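Local coordinates for fructooligosaccharide ABC transporter substrate-binding protein FusA (Streptococcus pneumoniae, PDB 5G5Y) that binds short- and long-chain fructooligosaccharides, preferring tetrasaccharides and larger, and delivers them to an ABC transporter for import into the bacterium, at residues K3-S11 with L58-G66; V135-W145 with Q262-K272. One frame throughout, in Å; residues are numbered along the deposited sequence.

Contact 1: residues K3-S11 with L58-G66; sequences KTLKFMTAS and LPDAIHNDG
The imidazole of His63 is met at its edge, in the ring plane, by the hydroxyl of Thr9, whose OG1 lies 2.8 Å from ND1 in a hydrogen bond either could donate. The two side chains run alongside each other, both with the first branch anti to the backbone N (OG1 at chi1 -168°, His63 CG at 173°), and Trp38 meets the imidazole edge-to-face. On the same side of the sheet the Phe7 ring approaches the methyl of Ala61 obliquely, CD1 to CB 3.7 Å, and Trp325 packs edge-to-face against it. The amide of Asn64 is met in its plane: ND2 reaches Ala10 O at 2.9 Å from above the carbonyl plane, while its OD1 accepts from Gly382 N.

The strands themselves pair in parallel. Met8 is held through both its N and its O, its N giving to Ala61 O and its O receiving His63 N at 2.7 Å. The Asp60 carboxylate takes Lys6 N almost straight (177°) on the anti side of OD2, and Asp60 N returns a bond to Lys6 O. On the other side Met8 CB packs on Pro59 CG at 3.8 Å.

As in the α/β lobes of type II solute-binding proteins, strand 3-10 lies between strands 34-41 and 61-63 in a mixed sheet, with helix 319-329 over the Phe7 and His63 side, helix 45-55 against Met8, and strand 310-312 beyond 61-63.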
loop_
_atom_site.group_PDB
_atom_site.type_symbol
_atom_site.label_atom_id
_atom_site.label_comp_id
_atom_site.label_asym_id
_atom_site.label_seq_id
_atom_site.Cartn_x
_atom_site.Cartn_y
_atom_site.Cartn_z
ATOM N N LYS A 3 -4.562 -35.016 13.137
ATOM C CA LYS A 3 -3.526 -34.455 14.037
ATOM C C LYS A 3 -4.000 -33.054 14.460
ATOM O O LYS A 3 -4.946 -32.540 13.868
ATOM C CB LYS A 3 -2.219 -34.339 13.291
ATOM N N THR A 4 -3.387 -32.455 15.473
ATOM C CA THR A 4 -3.895 -31.185 15.991
ATOM C C THR A 4 -2.826 -30.129 16.150
ATOM O O THR A 4 -1.695 -30.430 16.512
ATOM C CB THR A 4 -4.539 -31.368 17.372
ATOM O OG1 THR A 4 -3.542 -31.822 18.291
ATOM C CG2 THR A 4 -5.634 -32.343 17.306
ATOM N N LEU A 5 -3.189 -28.869 15.940
ATOM C CA LEU A 5 -2.278 -27.779 16.278
ATOM C C LEU A 5 -3.093 -26.633 16.868
ATOM O O LEU A 5 -4.251 -26.426 16.508
ATOM C CB LEU A 5 -1.565 -27.289 15.025
ATOM C CG LEU A 5 -0.589 -28.220 14.319
ATOM C CD1 LEU A 5 -0.243 -27.669 12.958
ATOM C CD2 LEU A 5 0.657 -28.441 15.177
ATOM N N LYS A 6 -2.476 -25.865 17.738
ATOM C CA LYS A 6 -3.141 -24.691 18.335
ATOM C C LYS A 6 -2.560 -23.422 17.720
ATOM O O LYS A 6 -1.376 -23.160 17.881
ATOM C CB LYS A 6 -2.913 -24.600 19.842
ATOM C CG LYS A 6 -3.607 -25.681 20.637
ATOM C CD LYS A 6 -3.259 -25.617 22.131
ATOM C CE LYS A 6 -3.640 -24.300 22.819
ATOM N NZ LYS A 6 -5.086 -23.921 22.722
ATOM N N PHE A 7 -3.407 -22.650 17.053
ATOM C CA PHE A 7 -3.004 -21.404 16.408
ATOM C C PHE A 7 -3.765 -20.241 17.035
ATOM O O PHE A 7 -4.991 -20.292 17.132
ATOM C CB PHE A 7 -3.356 -21.397 14.909
ATOM C CG PHE A 7 -2.531 -22.327 14.044
ATOM C CD1 PHE A 7 -1.358 -22.927 14.488
ATOM C CD2 PHE A 7 -2.885 -22.503 12.706
ATOM C CE1 PHE A 7 -0.611 -23.753 13.652
ATOM C CE2 PHE A 7 -2.151 -23.338 11.882
ATOM C CZ PHE A 7 -0.999 -23.950 12.354
ATOM N N MET A 8 -3.041 -19.168 17.372
ATOM C CA MET A 8 -3.676 -17.864 17.640
ATOM C C MET A 8 -3.913 -17.200 16.292
ATOM O O MET A 8 -3.082 -17.341 15.370
ATOM C CB MET A 8 -2.780 -16.996 18.491
ATOM C CG MET A 8 -3.388 -15.652 18.927
ATOM S SD MET A 8 -2.133 -14.502 19.494
ATOM C CE MET A 8 -1.301 -15.395 20.769
ATOM N N THR A 9 -5.035 -16.510 16.140
ATOM C CA THR A 9 -5.325 -15.806 14.903
ATOM C C THR A 9 -6.056 -14.488 15.137
ATOM O O THR A 9 -6.550 -14.235 16.230
ATOM C CB THR A 9 -6.101 -16.714 13.911
ATOM O OG1 THR A 9 -6.125 -16.117 12.608
ATOM C CG2 THR A 9 -7.525 -17.010 14.369
ATOM N N ALA A 10 -6.084 -13.686 14.088
ATOM C CA ALA A 10 -6.806 -12.446 14.036
ATOM C C ALA A 10 -7.855 -12.563 12.921
ATOM O O ALA A 10 -7.579 -13.028 11.800
ATOM C CB ALA A 10 -5.849 -11.302 13.732
ATOM N N SER A 11 -9.064 -12.139 13.200
ATOM C CA SER A 11 -10.116 -12.121 12.181
ATOM C C SER A 11 -11.059 -10.965 12.398
ATOM O O SER A 11 -11.077 -10.349 13.451
ATOM C CB SER A 11 -10.894 -13.447 12.158
ATOM O OG SER A 11 -11.621 -13.649 13.368
ATOM N N LEU A 58 1.648 -19.591 25.125
ATOM C CA LEU A 58 1.977 -19.529 23.702
ATOM C C LEU A 58 1.231 -20.628 22.946
ATOM O O LEU A 58 1.104 -21.766 23.430
ATOM C CB LEU A 58 3.481 -19.668 23.460
ATOM C CG LEU A 58 4.410 -18.543 23.973
ATOM C CD1 LEU A 58 5.876 -18.856 23.695
ATOM C CD2 LEU A 58 4.045 -17.213 23.345
ATOM N N PRO A 59 0.738 -20.291 21.732
ATOM C CA PRO A 59 0.190 -21.303 20.844
ATOM C C PRO A 59 1.339 -21.988 20.094
ATOM O O PRO A 59 2.487 -21.631 20.297
ATOM C CB PRO A 59 -0.660 -20.460 19.889
ATOM C CG PRO A 59 0.101 -19.209 19.743
ATOM C CD PRO A 59 0.679 -18.950 21.121
ATOM N N ASP A 60 1.023 -22.914 19.202
ATOM C CA ASP A 60 2.056 -23.533 18.329
ATOM C C ASP A 60 2.550 -22.534 17.264
ATOM O O ASP A 60 3.702 -22.608 16.816
ATOM C CB ASP A 60 1.503 -24.776 17.664
ATOM C CG ASP A 60 1.270 -25.897 18.633
ATOM O OD1 ASP A 60 2.191 -26.131 19.451
ATOM O OD2 ASP A 60 0.182 -26.541 18.563
ATOM N N ALA A 61 1.670 -21.600 16.881
ATOM C CA ALA A 61 1.957 -20.567 15.868
ATOM C C ALA A 61 0.981 -19.421 16.010
ATOM O O ALA A 61 -0.101 -19.593 16.582
ATOM C CB ALA A 61 1.842 -21.140 14.479
ATOM N N ILE A 62 1.368 -18.239 15.506
ATOM C CA ILE A 62 0.488 -17.068 15.500
ATOM C C ILE A 62 0.213 -16.814 14.012
ATOM O O ILE A 62 1.139 -16.516 13.258
ATOM C CB ILE A 62 1.157 -15.861 16.165
ATOM C CG1 ILE A 62 1.547 -16.192 17.612
ATOM C CG2 ILE A 62 0.245 -14.631 16.104
ATOM C CD1 ILE A 62 2.387 -15.106 18.284
ATOM N N HIS A 63 -1.051 -16.967 13.626
ATOM C CA HIS A 63 -1.552 -16.897 12.261
ATOM C C HIS A 63 -2.176 -15.527 12.018
ATOM O O HIS A 63 -2.882 -14.999 12.874
ATOM C CB HIS A 63 -2.549 -18.013 12.089
ATOM C CG HIS A 63 -3.299 -18.021 10.810
ATOM N ND1 HIS A 63 -4.478 -17.346 10.650
ATOM C CD2 HIS A 63 -3.093 -18.700 9.659
ATOM C CE1 HIS A 63 -4.958 -17.569 9.438
ATOM N NE2 HIS A 63 -4.145 -18.404 8.824
ATOM N N ASN A 64 -1.916 -14.955 10.854
ATOM C CA ASN A 64 -2.457 -13.646 10.478
ATOM C C ASN A 64 -1.962 -12.557 11.416
ATOM O O ASN A 64 -2.670 -11.638 11.772
ATOM C CB ASN A 64 -4.001 -13.713 10.386
ATOM C CG ASN A 64 -4.583 -12.736 9.392
ATOM O OD1 ASN A 64 -3.957 -12.416 8.378
ATOM N ND2 ASN A 64 -5.815 -12.293 9.641
ATOM N N ASP A 65 -0.695 -12.659 11.760
ATOM C CA ASP A 65 -0.086 -11.911 12.844
ATOM C C ASP A 65 0.190 -10.420 12.624
ATOM O O ASP A 65 0.114 -9.631 13.595
ATOM C CB ASP A 65 1.258 -12.567 13.183
ATOM C CG ASP A 65 1.927 -11.956 14.444
ATOM O OD1 ASP A 65 1.231 -11.311 15.313
ATOM O OD2 ASP A 65 3.154 -12.136 14.547
ATOM N N GLY A 66 0.616 -10.048 11.427
ATOM C CA GLY A 66 0.976 -8.632 11.134
ATOM C C GLY A 66 1.968 -7.861 12.032
ATOM O O GLY A 66 1.868 -6.648 12.139
#

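Contact 2: residues V135-W145 with Q262-K272; sequences VNDMAWINKDW and QKFGVYFTWDK
An antiparallel strand pair at the centre of a mixed four-stranded sheet joins 138-142 to 264-269 and runs on to Trp270, a substrate-binding residue whose indole meets Asn136 CB at its edge. Trp140 and Tyr267 form a hydrogen-bonded pair, each N bonding the other's O. Ala139 and Ile141 face Phe268 and Val266 across non-hydrogen-bonded positions; the Ala139 methyl touches Phe268 CE2.

The Trp140 indole carries much of the contact. With CG anti to the carbonyl carbon (chi1 -55°), the ring lies beneath Lys272, whose CB sits over the face of the six-membered ring, 3.8 Å from its centroid, and whose extended chain crosses it so that NZ bonds Tyr282 O. At the rim, NE1 gives a nearly straight bond (174°) to Thr269 O, which lies in the indole plane, but NE1 approaches from well above the carbonyl plane.

Where the strand passes into helix 143-148, Asn142 is the N-cap and its OD1 accepts from Trp145 N. The indole of Trp145 lies against Gly265, CZ3 to CA 3.4 Å. A water joins the ends: it accepts from Asn142 ND2 and donates to Asp144 OD2, which also bonds Ser281 OG, and, at 2.6 Å, to Gln262 OE1.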
loop_
_atom_site.group_PDB
_atom_site.type_symbol
_atom_site.label_atom_id
_atom_site.label_comp_id
_atom_site.label_asym_id
_atom_site.label_seq_id
_atom_site.Cartn_x
_atom_site.Cartn_y
_atom_site.Cartn_z
ATOM N N VAL A 135 1.437 4.432 -7.930
ATOM C CA VAL A 135 0.901 5.788 -7.689
ATOM C C VAL A 135 -0.238 5.585 -6.735
ATOM O O VAL A 135 -1.109 4.745 -7.005
ATOM C CB VAL A 135 0.384 6.432 -8.990
ATOM C CG1 VAL A 135 -0.266 7.818 -8.774
ATOM C CG2 VAL A 135 1.551 6.611 -9.924
ATOM N N ASN A 136 -0.221 6.298 -5.615
ATOM C CA ASN A 136 -1.299 6.202 -4.628
ATOM C C ASN A 136 -2.279 7.380 -4.719
ATOM O O ASN A 136 -3.500 7.166 -4.732
ATOM C CB ASN A 136 -0.745 5.980 -3.221
ATOM C CG ASN A 136 0.069 7.169 -2.686
ATOM O OD1 ASN A 136 0.858 7.777 -3.385
ATOM N ND2 ASN A 136 -0.113 7.469 -1.435
ATOM N N ASP A 137 -1.743 8.596 -4.842
ATOM C CA ASP A 137 -2.531 9.816 -4.847
ATOM C C ASP A 137 -2.803 10.364 -6.256
ATOM O O ASP A 137 -2.316 11.428 -6.628
ATOM C CB ASP A 137 -1.894 10.896 -3.961
ATOM C CG ASP A 137 -0.559 11.394 -4.471
ATOM O OD1 ASP A 137 0.255 10.593 -4.964
ATOM O OD2 ASP A 137 -0.327 12.631 -4.383
ATOM N N MET A 138 -3.613 9.638 -7.011
ATOM C CA MET A 138 -3.947 10.007 -8.387
ATOM C C MET A 138 -4.726 11.324 -8.387
ATOM O O MET A 138 -5.516 11.574 -7.466
ATOM C CB MET A 138 -4.795 8.925 -9.069
ATOM C CG MET A 138 -4.089 7.628 -9.253
ATOM S SD MET A 138 -5.032 6.296 -10.025
ATOM C CE MET A 138 -5.652 7.037 -11.524
ATOM N N ALA A 139 -4.467 12.153 -9.404
ATOM C CA ALA A 139 -5.187 13.430 -9.599
ATOM C C ALA A 139 -6.351 13.176 -10.560
ATOM O O ALA A 139 -6.183 12.453 -11.557
ATOM C CB ALA A 139 -4.263 14.488 -10.137
ATOM N N TRP A 140 -7.502 13.741 -10.224
ATOM C CA TRP A 140 -8.734 13.577 -10.974
ATOM C C TRP A 140 -9.273 14.957 -11.301
ATOM O O TRP A 140 -9.131 15.898 -10.488
ATOM C CB TRP A 140 -9.745 12.830 -10.111
ATOM C CG TRP A 140 -9.239 11.534 -9.589
ATOM C CD1 TRP A 140 -8.598 11.326 -8.414
ATOM C CD2 TRP A 140 -9.349 10.258 -10.220
ATOM N NE1 TRP A 140 -8.276 10.010 -8.289
ATOM C CE2 TRP A 140 -8.738 9.328 -9.370
ATOM C CE3 TRP A 140 -9.891 9.820 -11.425
ATOM C CZ2 TRP A 140 -8.650 7.964 -9.675
ATOM C CZ3 TRP A 140 -9.818 8.438 -11.729
ATOM C CH2 TRP A 140 -9.202 7.549 -10.867
ATOM N N ILE A 141 -9.889 15.093 -12.474
ATOM C CA ILE A 141 -10.377 16.394 -12.924
ATOM C C ILE A 141 -11.849 16.290 -13.380
ATOM O O ILE A 141 -12.247 15.260 -13.930
ATOM C CB ILE A 141 -9.475 16.972 -14.025
ATOM C CG1 ILE A 141 -9.872 18.413 -14.400
ATOM C CG2 ILE A 141 -9.413 16.073 -15.243
ATOM C CD1 ILE A 141 -8.830 19.118 -15.234
ATOM N N ASN A 142 -12.599 17.379 -13.173
ATOM C CA ASN A 142 -13.988 17.478 -13.613
ATOM C C ASN A 142 -14.134 17.753 -15.117
ATOM O O ASN A 142 -14.007 18.888 -15.607
ATOM C CB ASN A 142 -14.767 18.502 -12.755
ATOM C CG ASN A 142 -16.277 18.334 -12.924
ATOM O OD1 ASN A 142 -16.723 18.110 -14.031
ATOM N ND2 ASN A 142 -17.034 18.395 -11.850
ATOM N N LYS A 143 -14.357 16.673 -15.862
ATOM C CA LYS A 143 -14.564 16.740 -17.308
ATOM C C LYS A 143 -15.883 17.416 -17.741
ATOM O O LYS A 143 -15.913 17.955 -18.823
ATOM C CB LYS A 143 -14.518 15.329 -17.942
ATOM C CG LYS A 143 -13.117 14.766 -18.148
ATOM C CD LYS A 143 -13.057 13.706 -19.260
ATOM C CE LYS A 143 -14.279 12.777 -19.314
ATOM N NZ LYS A 143 -14.048 11.506 -20.070
ATOM N N ASP A 144 -16.930 17.351 -16.920
ATOM C CA ASP A 144 -18.161 18.125 -17.135
ATOM C C ASP A 144 -17.827 19.620 -17.216
ATOM O O ASP A 144 -18.215 20.292 -18.180
ATOM C CB ASP A 144 -19.176 17.951 -16.005
ATOM C CG ASP A 144 -19.858 16.590 -15.991
ATOM O OD1 ASP A 144 -19.724 15.804 -16.947
ATOM O OD2 ASP A 144 -20.552 16.331 -14.984
ATOM N N TRP A 145 -17.085 20.119 -16.224
ATOM C CA TRP A 145 -16.665 21.550 -16.211
ATOM C C TRP A 145 -15.803 21.950 -17.411
ATOM O O TRP A 145 -16.012 23.012 -18.006
ATOM C CB TRP A 145 -15.944 21.892 -14.907
ATOM C CG TRP A 145 -16.778 21.769 -13.687
ATOM C CD1 TRP A 145 -18.078 21.324 -13.589
ATOM C CD2 TRP A 145 -16.369 22.073 -12.364
ATOM N NE1 TRP A 145 -18.482 21.343 -12.303
ATOM C CE2 TRP A 145 -17.458 21.801 -11.521
ATOM C CE3 TRP A 145 -15.185 22.557 -11.811
ATOM C CZ2 TRP A 145 -17.402 21.990 -10.161
ATOM C CZ3 TRP A 145 -15.123 22.725 -10.451
ATOM C CH2 TRP A 145 -16.218 22.455 -9.642
ATOM N N GLN A 262 -19.820 17.139 -5.873
ATOM C CA GLN A 262 -19.083 17.524 -7.071
ATOM C C GLN A 262 -18.619 18.979 -7.065
ATOM O O GLN A 262 -18.746 19.696 -8.058
ATOM C CB GLN A 262 -19.877 17.166 -8.335
ATOM C CG GLN A 262 -20.330 15.695 -8.343
ATOM C CD GLN A 262 -20.636 15.131 -9.720
ATOM O OE1 GLN A 262 -20.522 15.813 -10.729
ATOM N NE2 GLN A 262 -21.029 13.859 -9.759
ATOM N N LYS A 263 -18.074 19.399 -5.938
ATOM C CA LYS A 263 -17.584 20.779 -5.785
ATOM C C LYS A 263 -16.134 20.977 -6.250
ATOM O O LYS A 263 -15.662 22.123 -6.393
ATOM C CB LYS A 263 -17.739 21.212 -4.333
ATOM C CG LYS A 263 -19.195 21.343 -3.867
ATOM C CD LYS A 263 -19.854 22.597 -4.447
ATOM C CE LYS A 263 -21.357 22.672 -4.179
ATOM N NZ LYS A 263 -21.685 22.414 -2.751
ATOM N N PHE A 264 -15.439 19.871 -6.521
ATOM C CA PHE A 264 -14.010 19.910 -6.805
ATOM C C PHE A 264 -13.737 20.016 -8.302
ATOM O O PHE A 264 -14.399 19.361 -9.120
ATOM C CB PHE A 264 -13.316 18.655 -6.274
ATOM C CG PHE A 264 -13.305 18.498 -4.781
ATOM C CD1 PHE A 264 -13.227 19.575 -3.907
ATOM C CD2 PHE A 264 -13.280 17.211 -4.244
ATOM C CE1 PHE A 264 -13.134 19.369 -2.555
ATOM C CE2 PHE A 264 -13.201 17.003 -2.890
ATOM C CZ PHE A 264 -13.129 18.084 -2.034
ATOM N N GLY A 265 -12.772 20.865 -8.665
ATOM C CA GLY A 265 -12.283 20.915 -10.021
ATOM C C GLY A 265 -11.248 19.823 -10.268
ATOM O O GLY A 265 -11.371 19.036 -11.212
ATOM N N VAL A 266 -10.200 19.843 -9.446
ATOM C CA VAL A 266 -9.113 18.863 -9.478
ATOM C C VAL A 266 -8.959 18.426 -8.047
ATOM O O VAL A 266 -8.935 19.263 -7.151
ATOM C CB VAL A 266 -7.789 19.449 -10.030
ATOM C CG1 VAL A 266 -6.606 18.480 -9.842
ATOM C CG2 VAL A 266 -7.949 19.844 -11.497
ATOM N N TYR A 267 -8.891 17.117 -7.800
ATOM C CA TYR A 267 -8.648 16.613 -6.458
ATOM C C TYR A 267 -7.850 15.303 -6.540
ATOM O O TYR A 267 -7.636 14.778 -7.621
ATOM C CB TYR A 267 -9.954 16.423 -5.646
ATOM C CG TYR A 267 -10.758 15.201 -6.041
ATOM C CD1 TYR A 267 -11.528 15.177 -7.207
ATOM C CD2 TYR A 267 -10.683 14.050 -5.292
ATOM C CE1 TYR A 267 -12.265 14.037 -7.567
ATOM C CE2 TYR A 267 -11.383 12.899 -5.645
ATOM C CZ TYR A 267 -12.164 12.881 -6.777
ATOM O OH TYR A 267 -12.834 11.709 -7.064
ATOM N N PHE A 268 -7.388 14.837 -5.389
ATOM C CA PHE A 268 -6.546 13.630 -5.292
ATOM C C PHE A 268 -7.212 12.550 -4.449
ATOM O O PHE A 268 -7.738 12.826 -3.380
ATOM C CB PHE A 268 -5.164 13.976 -4.686
ATOM C CG PHE A 268 -4.429 15.018 -5.449
ATOM C CD1 PHE A 268 -4.763 16.348 -5.310
ATOM C CD2 PHE A 268 -3.403 14.673 -6.336
ATOM C CE1 PHE A 268 -4.112 17.329 -6.042
ATOM C CE2 PHE A 268 -2.751 15.646 -7.068
ATOM C CZ PHE A 268 -3.095 16.983 -6.914
ATOM N N THR A 269 -7.105 11.307 -4.890
ATOM C CA THR A 269 -7.532 10.146 -4.115
ATOM C C THR A 269 -7.075 8.874 -4.788
ATOM O O THR A 269 -6.570 8.904 -5.897
ATOM C CB THR A 269 -9.085 10.120 -3.872
ATOM O OG1 THR A 269 -9.360 9.213 -2.809
ATOM C CG2 THR A 269 -9.826 9.778 -5.106
ATOM N N TRP A 270 -7.208 7.760 -4.094
ATOM C CA TRP A 270 -6.874 6.465 -4.677
ATOM C C TRP A 270 -7.779 6.089 -5.830
ATOM O O TRP A 270 -7.319 5.717 -6.919
ATOM C CB TRP A 270 -6.901 5.413 -3.607
ATOM C CG TRP A 270 -6.575 4.008 -4.039
ATOM C CD1 TRP A 270 -7.468 3.069 -4.451
ATOM C CD2 TRP A 270 -5.287 3.368 -4.036
ATOM N NE1 TRP A 270 -6.821 1.877 -4.723
ATOM C CE2 TRP A 270 -5.485 2.032 -4.476
ATOM C CE3 TRP A 270 -4.003 3.789 -3.723
ATOM C CZ2 TRP A 270 -4.449 1.127 -4.591
ATOM C CZ3 TRP A 270 -2.955 2.880 -3.826
ATOM C CH2 TRP A 270 -3.182 1.556 -4.270
ATOM N N ASP A 271 -9.073 6.208 -5.591
ATOM C CA ASP A 271 -10.087 5.815 -6.562
ATOM C C ASP A 271 -11.205 6.800 -6.441
ATOM O O ASP A 271 -11.755 6.931 -5.355
ATOM C CB ASP A 271 -10.525 4.377 -6.227
ATOM C CG ASP A 271 -11.622 3.823 -7.138
ATOM O OD1 ASP A 271 -12.376 4.575 -7.808
ATOM O OD2 ASP A 271 -11.734 2.562 -7.162
ATOM N N LYS A 272 -11.538 7.457 -7.555
ATOM C CA LYS A 272 -12.585 8.513 -7.610
ATOM C C LYS A 272 -13.947 8.013 -7.076
ATOM O O LYS A 272 -14.747 8.783 -6.496
ATOM C CB LYS A 272 -12.752 9.034 -9.049
ATOM C CG LYS A 272 -13.400 8.053 -10.033
ATOM C CD LYS A 272 -13.619 8.669 -11.397
ATOM C CE LYS A 272 -14.526 7.749 -12.234
ATOM N NZ LYS A 272 -14.582 8.132 -13.649
HETATM O O HOH W 1 -19.761 17.723 -12.352
#

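How the contacts relate
From the N terminus, contact 1 closes first: strand 3-10 is followed by helix 23-32, strand 34-41 and helix 45-55 before 58-66 returns to pair beside it. Contact 2 opens only later and spans a much longer excursion of 116 residues, which holds the calcium site of Asp171 to Glu180 and the second one at Asp219 to Asn224. The two loops neither nest nor cross; they follow in series. Each joins strands of a separate four-stranded sheet, on opposite sides of the chain's centre, with contact centres about 42 Å apart and nearest atoms about 19 Å apart, consistent with the two-lobed build of solute-binding proteins.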